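Local coordinates for tartronic semialdehyde reductase (Salmonella typhimurium, PDB 1YB4), which catalyses the NAD(P)H-dependent reduction of tartronate semialdehyde (2-hydroxy-3-oxopropanoate) to (R)-glycerate, and the reverse oxidation, at residues A[111-123]-A[162-174]. Sequence-based numbering, arbitrary orientation.
Sequences NEMGADYLDAPVS and VGGNGDGQTCKVA
Asp119, at the end of strand 115-119, receives the N-terminus of helix 167-174 on its carboxylate. Here the Rossmann-type coenzyme domain meets the start of the long helix 167-195, which leads into the C-terminal helical domain of this HIBADH-related enzyme. Strand and helix run nearly parallel, 5° apart. CG of Asp119 sits between its own backbone N and carbonyl carbon (chi1 50°), which turns both oxygens to the helix start. Asp119 OD1 takes the backbone N of Gly166, the residue at the N-cap position, at 2.8 Å from above the carboxylate plane. Asp119 OD2 takes Gln169 N at 3.0 Å, nearly along its C-O axis, and a weak bond from Gly168 N. The positive end of the helix dipole would probably favour a charged carboxylate here. Asn165 ND2 hydrogen-bonds Tyr117 O at 2.7 Å, with the donor well above the carbonyl plane. It also hydrogen-bonds Asp119 OD1, which thus accepts two donors. The same amide nitrogen lies at the edge of the Tyr117 ring.

Packing is tight next to Asp119. The Pro121 ring lies on the first turn of the helix, with Pro121 CG 3.0 Å from Gly168 O, and Gly168 has no side chain to hold it off. Lys172 CB flanks the ring. The bent Gln169 chain passes beside the same proline, and its amide goes on to Ser96 and, weakly, Ile98.

The Asn111 end is looser and watered. Asn111 and Asn165 meet mainly through water: water 2 donates to OD1 of both, and water 1 joins Asn111 ND2 to Asn165 OD1.

Lys172 is the predicted active-site residue. Two bends in its chain carry CE past Ser123 CB and bring NZ to Val122. Lys172 NZ hydrogen-bonds Ser97 OG and also Val122 O, the latter at 2.9 Å, tilted 32° from the carbonyl plane.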
loop_
_atom_site.group_PDB
_atom_site.type_symbol
_atom_site.label_atom_id
_atom_site.label_comp_id
_atom_site.label_asym_id
_atom_site.label_seq_id
_atom_site.Cartn_x
_atom_site.Cartn_y
_atom_site.Cartn_z
ATOM N N ASN A 111 -22.917 -16.273 29.316
ATOM C CA ASN A 111 -24.335 -15.924 29.451
ATOM C C ASN A 111 -25.241 -17.142 29.630
ATOM O O ASN A 111 -26.247 -17.068 30.341
ATOM C CB ASN A 111 -24.831 -15.115 28.245
ATOM C CG ASN A 111 -24.457 -13.636 28.325
ATOM O OD1 ASN A 111 -24.731 -12.868 27.400
ATOM N ND2 ASN A 111 -23.833 -13.232 29.428
ATOM N N GLU A 112 -24.891 -18.253 28.983
ATOM C CA GLU A 112 -25.693 -19.463 29.097
ATOM C C GLU A 112 -25.305 -20.258 30.337
ATOM O O GLU A 112 -25.841 -21.333 30.584
ATOM C CB GLU A 112 -25.575 -20.318 27.822
ATOM C CG GLU A 112 -24.173 -20.775 27.451
ATOM C CD GLU A 112 -24.088 -21.271 26.012
ATOM O OE1 GLU A 112 -24.498 -20.524 25.100
ATOM O OE2 GLU A 112 -23.611 -22.403 25.786
HETATM N N MSE A 113 -24.375 -19.718 31.120
HETATM C CA MSE A 113 -23.955 -20.368 32.352
HETATM C C MSE A 113 -24.533 -19.611 33.540
HETATM O O MSE A 113 -24.278 -19.953 34.692
HETATM C CB MSE A 113 -22.438 -20.404 32.458
HETATM C CG MSE A 113 -21.773 -21.164 31.335
HETATM SE SE MSE A 113 -20.035 -21.811 31.838
HETATM C CE MSE A 113 -20.484 -23.684 32.066
ATOM N N GLY A 114 -25.303 -18.570 33.248
ATOM C CA GLY A 114 -25.932 -17.787 34.296
ATOM C C GLY A 114 -25.161 -16.586 34.823
ATOM O O GLY A 114 -25.206 -16.291 36.019
ATOM N N ALA A 115 -24.463 -15.878 33.943
ATOM C CA ALA A 115 -23.694 -14.717 34.367
ATOM C C ALA A 115 -23.724 -13.625 33.308
ATOM O O ALA A 115 -23.970 -13.894 32.135
ATOM C CB ALA A 115 -22.257 -15.129 34.657
ATOM N N ASP A 116 -23.496 -12.389 33.735
ATOM C CA ASP A 116 -23.457 -11.266 32.810
ATOM C C ASP A 116 -22.001 -11.061 32.386
ATOM O O ASP A 116 -21.070 -11.436 33.112
ATOM C CB ASP A 116 -24.008 -10.003 33.472
ATOM C CG ASP A 116 -25.515 -10.049 33.648
ATOM O OD1 ASP A 116 -26.225 -10.310 32.651
ATOM O OD2 ASP A 116 -25.989 -9.818 34.777
ATOM N N TYR A 117 -21.811 -10.471 31.207
ATOM C CA TYR A 117 -20.483 -10.238 30.652
ATOM C C TYR A 117 -20.364 -8.838 30.082
ATOM O O TYR A 117 -21.229 -8.377 29.337
ATOM C CB TYR A 117 -20.218 -11.254 29.534
ATOM C CG TYR A 117 -18.800 -11.298 28.994
ATOM C CD1 TYR A 117 -17.982 -12.406 29.234
ATOM C CD2 TYR A 117 -18.281 -10.250 28.230
ATOM C CE1 TYR A 117 -16.683 -12.479 28.725
ATOM C CE2 TYR A 117 -16.982 -10.310 27.722
ATOM C CZ TYR A 117 -16.192 -11.427 27.974
ATOM O OH TYR A 117 -14.915 -11.500 27.468
ATOM N N LEU A 118 -19.295 -8.156 30.457
ATOM C CA LEU A 118 -19.033 -6.831 29.927
ATOM C C LEU A 118 -17.636 -6.902 29.345
ATOM O O LEU A 118 -16.711 -7.321 30.039
ATOM C CB LEU A 118 -19.030 -5.754 31.019
ATOM C CG LEU A 118 -20.283 -5.259 31.741
ATOM C CD1 LEU A 118 -19.895 -4.038 32.579
ATOM C CD2 LEU A 118 -21.386 -4.911 30.741
ATOM N N ASP A 119 -17.474 -6.549 28.075
ATOM C CA ASP A 119 -16.133 -6.521 27.516
ATOM C C ASP A 119 -15.837 -5.035 27.550
ATOM O O ASP A 119 -16.527 -4.234 26.925
ATOM C CB ASP A 119 -16.069 -7.078 26.084
ATOM C CG ASP A 119 -17.105 -6.466 25.151
ATOM O OD1 ASP A 119 -18.309 -6.759 25.299
ATOM O OD2 ASP A 119 -16.713 -5.698 24.252
ATOM N N ALA A 120 -14.842 -4.658 28.335
ATOM C CA ALA A 120 -14.506 -3.257 28.452
ATOM C C ALA A 120 -13.009 -3.003 28.268
ATOM O O ALA A 120 -12.290 -2.676 29.228
ATOM C CB ALA A 120 -14.977 -2.721 29.803
ATOM N N PRO A 121 -12.512 -3.177 27.030
ATOM C CA PRO A 121 -11.092 -2.939 26.767
ATOM C C PRO A 121 -10.739 -1.538 27.259
ATOM O O PRO A 121 -11.615 -0.669 27.359
ATOM C CB PRO A 121 -10.990 -3.068 25.246
ATOM C CG PRO A 121 -12.412 -2.829 24.754
ATOM C CD PRO A 121 -13.226 -3.542 25.794
ATOM N N VAL A 122 -9.465 -1.314 27.569
ATOM C CA VAL A 122 -9.045 -0.013 28.061
ATOM C C VAL A 122 -7.865 0.558 27.283
ATOM O O VAL A 122 -7.141 -0.168 26.609
ATOM C CB VAL A 122 -8.654 -0.106 29.552
ATOM C CG1 VAL A 122 -7.511 -1.065 29.731
ATOM C CG2 VAL A 122 -8.255 1.241 30.061
ATOM N N SER A 123 -7.692 1.870 27.359
ATOM C CA SER A 123 -6.558 2.518 26.715
ATOM C C SER A 123 -6.060 3.628 27.634
ATOM O O SER A 123 -6.854 4.285 28.306
ATOM C CB SER A 123 -6.937 3.062 25.323
ATOM O OG SER A 123 -8.148 3.795 25.323
ATOM N N VAL A 162 -20.455 1.449 24.616
ATOM C CA VAL A 162 -20.483 1.516 23.158
ATOM C C VAL A 162 -21.654 0.765 22.520
ATOM O O VAL A 162 -22.177 1.192 21.488
ATOM C CB VAL A 162 -19.155 0.979 22.567
ATOM C CG1 VAL A 162 -19.210 1.012 21.061
ATOM C CG2 VAL A 162 -17.981 1.824 23.064
ATOM N N GLY A 163 -22.062 -0.343 23.140
ATOM C CA GLY A 163 -23.155 -1.140 22.618
ATOM C C GLY A 163 -23.183 -2.481 23.319
ATOM O O GLY A 163 -22.782 -2.591 24.476
ATOM N N GLY A 164 -23.648 -3.507 22.614
ATOM C CA GLY A 164 -23.720 -4.832 23.188
ATOM C C GLY A 164 -22.380 -5.531 23.185
ATOM O O GLY A 164 -21.417 -5.024 22.609
ATOM N N ASN A 165 -22.328 -6.699 23.825
ATOM C CA ASN A 165 -21.114 -7.510 23.930
ATOM C C ASN A 165 -20.340 -7.659 22.630
ATOM O O ASN A 165 -20.857 -8.180 21.642
ATOM C CB ASN A 165 -21.464 -8.895 24.484
ATOM C CG ASN A 165 -21.543 -8.909 26.008
ATOM O OD1 ASN A 165 -22.337 -9.647 26.592
ATOM N ND2 ASN A 165 -20.703 -8.100 26.660
ATOM N N GLY A 166 -19.090 -7.204 22.649
ATOM C CA GLY A 166 -18.247 -7.271 21.470
ATOM C C GLY A 166 -17.953 -5.885 20.925
ATOM O O GLY A 166 -16.904 -5.649 20.321
ATOM N N ASP A 167 -18.879 -4.957 21.141
ATOM C CA ASP A 167 -18.708 -3.589 20.662
ATOM C C ASP A 167 -17.634 -2.867 21.452
ATOM O O ASP A 167 -17.093 -1.860 21.003
ATOM C CB ASP A 167 -20.022 -2.812 20.767
ATOM C CG ASP A 167 -21.065 -3.290 19.770
ATOM O OD1 ASP A 167 -20.831 -4.324 19.097
ATOM O OD2 ASP A 167 -22.127 -2.632 19.671
ATOM N N GLY A 168 -17.338 -3.376 22.640
ATOM C CA GLY A 168 -16.310 -2.760 23.456
ATOM C C GLY A 168 -14.988 -3.009 22.768
ATOM O O GLY A 168 -14.205 -2.089 22.521
ATOM N N GLN A 169 -14.752 -4.271 22.435
ATOM C CA GLN A 169 -13.530 -4.659 21.766
ATOM C C GLN A 169 -13.460 -3.988 20.401
ATOM O O GLN A 169 -12.425 -3.452 19.999
ATOM C CB GLN A 169 -13.489 -6.173 21.598
ATOM C CG GLN A 169 -13.477 -6.958 22.916
ATOM C CD GLN A 169 -12.307 -6.583 23.804
ATOM O OE1 GLN A 169 -11.402 -5.858 23.382
ATOM N NE2 GLN A 169 -12.313 -7.077 25.042
ATOM N N THR A 170 -14.575 -4.001 19.690
ATOM C CA THR A 170 -14.581 -3.408 18.378
ATOM C C THR A 170 -14.227 -1.931 18.463
ATOM O O THR A 170 -13.577 -1.384 17.556
ATOM C CB THR A 170 -15.939 -3.576 17.710
ATOM O OG1 THR A 170 -16.179 -4.970 17.468
ATOM C CG2 THR A 170 -15.984 -2.782 16.394
ATOM N N CYS A 171 -14.629 -1.290 19.559
ATOM C CA CYS A 171 -14.362 0.133 19.739
ATOM C C CYS A 171 -12.872 0.375 19.973
ATOM O O CYS A 171 -12.290 1.324 19.451
ATOM C CB CYS A 171 -15.175 0.672 20.909
ATOM S SG CYS A 171 -15.190 2.471 21.012
ATOM N N LYS A 172 -12.248 -0.491 20.761
ATOM C CA LYS A 172 -10.825 -0.353 21.025
ATOM C C LYS A 172 -10.029 -0.525 19.723
ATOM O O LYS A 172 -9.141 0.270 19.438
ATOM C CB LYS A 172 -10.373 -1.393 22.054
ATOM C CG LYS A 172 -8.869 -1.403 22.334
ATOM C CD LYS A 172 -8.397 -0.082 22.907
ATOM C CE LYS A 172 -6.903 -0.106 23.186
ATOM N NZ LYS A 172 -6.535 -1.286 24.024
ATOM N N VAL A 173 -10.342 -1.555 18.937
ATOM C CA VAL A 173 -9.606 -1.793 17.694
ATOM C C VAL A 173 -9.686 -0.585 16.789
ATOM O O VAL A 173 -8.681 -0.173 16.205
ATOM C CB VAL A 173 -10.134 -3.021 16.926
ATOM C CG1 VAL A 173 -9.452 -3.125 15.568
ATOM C CG2 VAL A 173 -9.858 -4.274 17.713
ATOM N N ALA A 174 -10.887 -0.017 16.687
ATOM C CA ALA A 174 -11.124 1.160 15.855
ATOM C C ALA A 174 -10.246 2.322 16.319
ATOM O O ALA A 174 -9.718 3.077 15.506
ATOM C CB ALA A 174 -12.603 1.549 15.907
HETATM O O HOH W 1 -23.607 -10.205 28.874
HETATM O O HOH W 2 -23.211 -11.893 24.935
HETATM O O HOH W 3 -14.064 -9.662 25.947
#